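Local structure of Ika8 (Synthetic construct, 6G6O) at residues His214-Val228 with Gly231-Gly245. The protein has no known natural function, being an artificial eight-bladed beta-propeller of WD40 type, designed computationally for symmetry. Numbering follows the deposited sequence.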
# COMPACT_ATOMS: atom_id res chain seq x y z
N HIS A 214 -11.22 -3.39 -17.40
CA HIS A 214 -10.89 -4.35 -18.44
C HIS A 214 -10.55 -5.73 -17.88
O HIS A 214 -10.02 -6.57 -18.62
CB HIS A 214 -9.74 -3.83 -19.29
CG HIS A 214 -9.92 -2.41 -19.74
ND1 HIS A 214 -10.71 -2.07 -20.82
CD2 HIS A 214 -9.41 -1.25 -19.26
CE1 HIS A 214 -10.68 -0.75 -20.98
NE2 HIS A 214 -9.90 -0.24 -20.05
N GLN A 215 -10.84 -5.98 -16.61
CA GLN A 215 -10.52 -7.26 -15.98
C GLN A 215 -11.63 -7.64 -15.01
O GLN A 215 -12.41 -6.80 -14.56
CB GLN A 215 -9.18 -7.20 -15.24
CG GLN A 215 -7.96 -7.12 -16.15
CD GLN A 215 -6.81 -6.36 -15.51
OE1 GLN A 215 -6.98 -5.24 -15.05
NE2 GLN A 215 -5.63 -6.98 -15.50
N SER A 216 -11.67 -8.93 -14.68
CA SER A 216 -12.52 -9.45 -13.63
C SER A 216 -11.65 -9.91 -12.47
O SER A 216 -10.61 -10.54 -12.68
CB SER A 216 -13.39 -10.61 -14.14
OG SER A 216 -14.32 -10.17 -15.11
N GLU A 217 -12.09 -9.59 -11.25
CA GLU A 217 -11.33 -9.88 -10.03
C GLU A 217 -9.94 -9.26 -10.08
O GLU A 217 -8.95 -9.97 -10.31
CB GLU A 217 -11.20 -11.39 -9.80
CG GLU A 217 -12.47 -12.19 -9.99
CD GLU A 217 -12.26 -13.66 -9.68
OE1 GLU A 217 -12.09 -13.99 -8.48
OE2 GLU A 217 -12.25 -14.48 -10.62
N VAL A 218 -9.84 -7.96 -9.86
CA VAL A 218 -8.53 -7.33 -9.78
C VAL A 218 -7.97 -7.53 -8.37
O VAL A 218 -8.72 -7.58 -7.38
CB VAL A 218 -8.59 -5.83 -10.15
CG1 VAL A 218 -9.22 -5.66 -11.53
CG2 VAL A 218 -9.35 -5.04 -9.10
N THR A 219 -6.65 -7.68 -8.28
CA THR A 219 -5.98 -7.95 -7.02
C THR A 219 -5.14 -6.80 -6.52
O THR A 219 -5.00 -6.63 -5.31
CB THR A 219 -5.09 -9.19 -7.15
OG1 THR A 219 -4.10 -8.96 -8.16
CG2 THR A 219 -5.91 -10.41 -7.53
N ALA A 220 -4.58 -6.00 -7.42
CA ALA A 220 -3.73 -4.88 -7.04
C ALA A 220 -4.03 -3.69 -7.94
O ALA A 220 -4.34 -3.85 -9.13
CB ALA A 220 -2.24 -5.25 -7.13
N LEU A 221 -3.95 -2.50 -7.37
CA LEU A 221 -4.18 -1.26 -8.10
C LEU A 221 -3.09 -0.25 -7.75
O LEU A 221 -2.45 -0.34 -6.70
CB LEU A 221 -5.55 -0.65 -7.78
CG LEU A 221 -6.78 -1.21 -8.50
CD1 LEU A 221 -7.97 -0.32 -8.22
CD2 LEU A 221 -6.52 -1.29 -9.99
N GLN A 222 -2.90 0.71 -8.64
CA GLN A 222 -1.94 1.78 -8.42
C GLN A 222 -2.40 3.01 -9.19
O GLN A 222 -2.78 2.91 -10.37
CB GLN A 222 -0.54 1.37 -8.86
CG GLN A 222 0.57 2.16 -8.19
CD GLN A 222 0.97 1.59 -6.85
OE1 GLN A 222 0.54 0.50 -6.48
NE2 GLN A 222 1.79 2.33 -6.11
N PHE A 223 -2.38 4.17 -8.53
CA PHE A 223 -2.79 5.43 -9.13
C PHE A 223 -1.61 6.39 -9.11
O PHE A 223 -1.05 6.68 -8.04
CB PHE A 223 -3.97 6.05 -8.38
CG PHE A 223 -5.18 5.16 -8.33
CD1 PHE A 223 -6.04 5.07 -9.41
CD2 PHE A 223 -5.47 4.43 -7.19
CE1 PHE A 223 -7.16 4.26 -9.37
CE2 PHE A 223 -6.59 3.62 -7.14
CZ PHE A 223 -7.43 3.53 -8.23
N LYS A 224 -1.22 6.87 -10.28
CA LYS A 224 -0.21 7.93 -10.41
C LYS A 224 -0.73 8.89 -11.47
O LYS A 224 -0.80 8.54 -12.65
CB LYS A 224 1.15 7.36 -10.80
CG LYS A 224 2.32 8.27 -10.43
CD LYS A 224 3.64 7.67 -10.90
CE LYS A 224 4.05 8.21 -12.26
NZ LYS A 224 4.63 9.58 -12.16
N ASP A 225 -1.09 10.10 -11.03
CA ASP A 225 -1.77 11.09 -11.88
C ASP A 225 -3.08 10.45 -12.33
O ASP A 225 -3.79 9.87 -11.49
CB ASP A 225 -0.84 11.56 -12.99
CG ASP A 225 0.42 12.21 -12.46
OD1 ASP A 225 0.30 13.24 -11.76
OD2 ASP A 225 1.52 11.71 -12.74
N ASN A 226 -3.45 10.50 -13.61
CA ASN A 226 -4.72 9.98 -14.09
C ASN A 226 -4.58 8.62 -14.77
O ASN A 226 -5.37 8.30 -15.67
CB ASN A 226 -5.38 10.98 -15.03
CG ASN A 226 -5.42 12.38 -14.46
OD1 ASN A 226 -5.81 12.59 -13.31
ND2 ASN A 226 -5.02 13.36 -15.27
N ILE A 227 -3.60 7.82 -14.37
CA ILE A 227 -3.33 6.53 -14.99
C ILE A 227 -3.45 5.45 -13.93
O ILE A 227 -2.93 5.61 -12.82
CB ILE A 227 -1.94 6.50 -15.65
CG1 ILE A 227 -1.89 7.51 -16.80
CG2 ILE A 227 -1.61 5.11 -16.15
CD1 ILE A 227 -0.50 7.73 -17.37
N VAL A 228 -4.15 4.37 -14.26
CA VAL A 228 -4.36 3.24 -13.36
C VAL A 228 -3.61 2.03 -13.89
O VAL A 228 -3.68 1.73 -15.09
CB VAL A 228 -5.86 2.92 -13.19
CG1 VAL A 228 -6.05 1.86 -12.11
CG2 VAL A 228 -6.64 4.16 -12.86
N GLY A 231 -3.72 -5.14 -11.86
CA GLY A 231 -3.33 -6.54 -11.98
C GLY A 231 -4.48 -7.42 -11.55
O GLY A 231 -5.20 -7.09 -10.60
N ALA A 232 -4.65 -8.54 -12.24
CA ALA A 232 -5.78 -9.43 -12.00
C ALA A 232 -5.29 -10.85 -11.74
O ALA A 232 -4.11 -11.16 -11.87
CB ALA A 232 -6.76 -9.42 -13.18
N LYS A 233 -6.24 -11.71 -11.36
CA LYS A 233 -5.90 -13.10 -11.05
C LYS A 233 -5.46 -13.86 -12.29
O LYS A 233 -4.65 -14.79 -12.19
CB LYS A 233 -7.10 -13.79 -10.40
CG LYS A 233 -7.68 -13.05 -9.21
CD LYS A 233 -8.35 -14.00 -8.23
CE LYS A 233 -8.80 -13.26 -6.98
NZ LYS A 233 -9.27 -14.20 -5.92
N ASP A 234 -5.97 -13.50 -13.47
CA ASP A 234 -5.58 -14.17 -14.70
C ASP A 234 -4.19 -13.77 -15.18
O ASP A 234 -3.77 -14.23 -16.25
CB ASP A 234 -6.61 -13.91 -15.81
CG ASP A 234 -6.72 -12.44 -16.18
OD1 ASP A 234 -6.13 -11.59 -15.48
OD2 ASP A 234 -7.39 -12.13 -17.19
N GLY A 235 -3.48 -12.94 -14.42
CA GLY A 235 -2.13 -12.55 -14.76
C GLY A 235 -2.00 -11.31 -15.61
O GLY A 235 -0.88 -10.93 -15.96
N THR A 236 -3.11 -10.66 -15.94
CA THR A 236 -3.08 -9.52 -16.84
C THR A 236 -2.75 -8.24 -16.08
O THR A 236 -3.39 -7.93 -15.07
CB THR A 236 -4.42 -9.38 -17.56
OG1 THR A 236 -5.47 -9.29 -16.60
CG2 THR A 236 -4.66 -10.57 -18.47
N VAL A 237 -1.75 -7.51 -16.56
CA VAL A 237 -1.39 -6.20 -16.03
C VAL A 237 -1.74 -5.17 -17.09
O VAL A 237 -1.21 -5.20 -18.21
CB VAL A 237 0.10 -6.12 -15.67
CG1 VAL A 237 0.44 -4.77 -15.07
CG2 VAL A 237 0.47 -7.24 -14.72
N LYS A 238 -2.65 -4.25 -16.75
CA LYS A 238 -3.17 -3.30 -17.72
C LYS A 238 -2.93 -1.87 -17.26
O LYS A 238 -2.87 -1.59 -16.06
CB LYS A 238 -4.67 -3.54 -17.97
CG LYS A 238 -4.93 -4.78 -18.81
CD LYS A 238 -6.38 -5.20 -18.79
CE LYS A 238 -6.59 -6.43 -19.66
NZ LYS A 238 -7.97 -6.97 -19.57
N VAL A 239 -2.79 -0.98 -18.23
CA VAL A 239 -2.56 0.44 -18.00
C VAL A 239 -3.59 1.21 -18.81
O VAL A 239 -3.64 1.08 -20.04
CB VAL A 239 -1.13 0.86 -18.39
CG1 VAL A 239 -1.06 2.37 -18.58
CG2 VAL A 239 -0.14 0.40 -17.34
N TRP A 240 -4.40 2.02 -18.13
CA TRP A 240 -5.47 2.73 -18.81
C TRP A 240 -5.71 4.07 -18.13
O TRP A 240 -5.28 4.31 -17.00
CB TRP A 240 -6.77 1.90 -18.86
CG TRP A 240 -7.21 1.29 -17.55
CD1 TRP A 240 -6.48 0.48 -16.73
CD2 TRP A 240 -8.49 1.43 -16.94
NE1 TRP A 240 -7.23 0.12 -15.64
CE2 TRP A 240 -8.47 0.69 -15.74
CE3 TRP A 240 -9.66 2.13 -17.28
CZ2 TRP A 240 -9.57 0.62 -14.89
CZ3 TRP A 240 -10.74 2.05 -16.43
CH2 TRP A 240 -10.69 1.30 -15.25
N TYR A 241 -6.41 4.94 -18.85
CA TYR A 241 -6.58 6.33 -18.45
C TYR A 241 -7.82 6.50 -17.59
O TYR A 241 -8.87 5.91 -17.86
CB TYR A 241 -6.66 7.23 -19.69
CG TYR A 241 -6.44 8.70 -19.41
CD1 TYR A 241 -5.25 9.14 -18.84
CD2 TYR A 241 -7.40 9.64 -19.73
CE1 TYR A 241 -5.04 10.48 -18.59
CE2 TYR A 241 -7.20 10.98 -19.49
CZ TYR A 241 -6.02 11.40 -18.91
OH TYR A 241 -5.81 12.74 -18.66
N ILE A 242 -7.70 7.33 -16.55
CA ILE A 242 -8.81 7.57 -15.64
C ILE A 242 -9.93 8.33 -16.35
O ILE A 242 -11.12 8.09 -16.10
CB ILE A 242 -8.31 8.32 -14.39
CG1 ILE A 242 -7.87 7.33 -13.32
CG2 ILE A 242 -9.37 9.27 -13.85
CD1 ILE A 242 -7.16 7.97 -12.15
N GLY A 243 -9.57 9.25 -17.25
CA GLY A 243 -10.57 10.11 -17.85
C GLY A 243 -11.53 9.38 -18.77
O GLY A 243 -12.74 9.61 -18.73
N THR A 244 -11.01 8.48 -19.61
CA THR A 244 -11.82 7.81 -20.61
C THR A 244 -11.94 6.31 -20.44
O THR A 244 -12.80 5.70 -21.09
CB THR A 244 -11.27 8.10 -22.02
OG1 THR A 244 -9.84 8.13 -21.98
CG2 THR A 244 -11.79 9.43 -22.53
N GLY A 245 -11.11 5.69 -19.59
CA GLY A 245 -11.11 4.25 -19.48
C GLY A 245 -10.37 3.53 -20.59
O GLY A 245 -10.28 2.30 -20.54
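With CG lying between the backbone N and the carbonyl carbon (chi1 49°), the indole of Trp240 turns one face to the edge of the His214 ring, whose CG lies anti to the carbonyl carbon. The two make an edge-to-face pair, planes at 83°, with His214 CD2 over that indole face and Val228 CB over the opposite one. NE2 of His214 donates in the ring plane to Gly245 O at 2.6 Å, which probably fixes the rotation of the imidazole. Next along, the chain of Gln215 bends at CG and slides antiparallel to Thr236 and Lys238; its NE2 reaches Thr236 OG1 at 2.6 Å, almost straight at 175°. That hydroxyl in turn donates to Asp234 OD1, which also takes the backbone N-H of Thr236 in an Asx turn, while Gln215 OE1 accepts from Ser230. Cut back to an alanine, Gln215 would lose its amide, and the Thr236 hydroxyl is likely to be left without that donor, with a gap opening beside the aliphatic stem of Lys238. Strands 218-224, 227-232 and 237-241 belong to one four-stranded WD40 blade; His214 and Gln215 sit in the loop arriving from the preceding blade, folded back against strand 237-241. At one end a classic beta bulge sets Thr219 and Ala220 both opposite Gly231, whose O takes the N-H of Thr219 at 2.8 Å and, weakly, that of Ala220. Toward the other end, Val228 and Trp240 form a hydrogen-bonded pair, and Ile242 N reaches Asn226 O at 2.7 Å. Here Val228 CG2 presses tightly on Ile242 CG1, 3.4 Å away, and Asn226 CB lies against Tyr241 CE1.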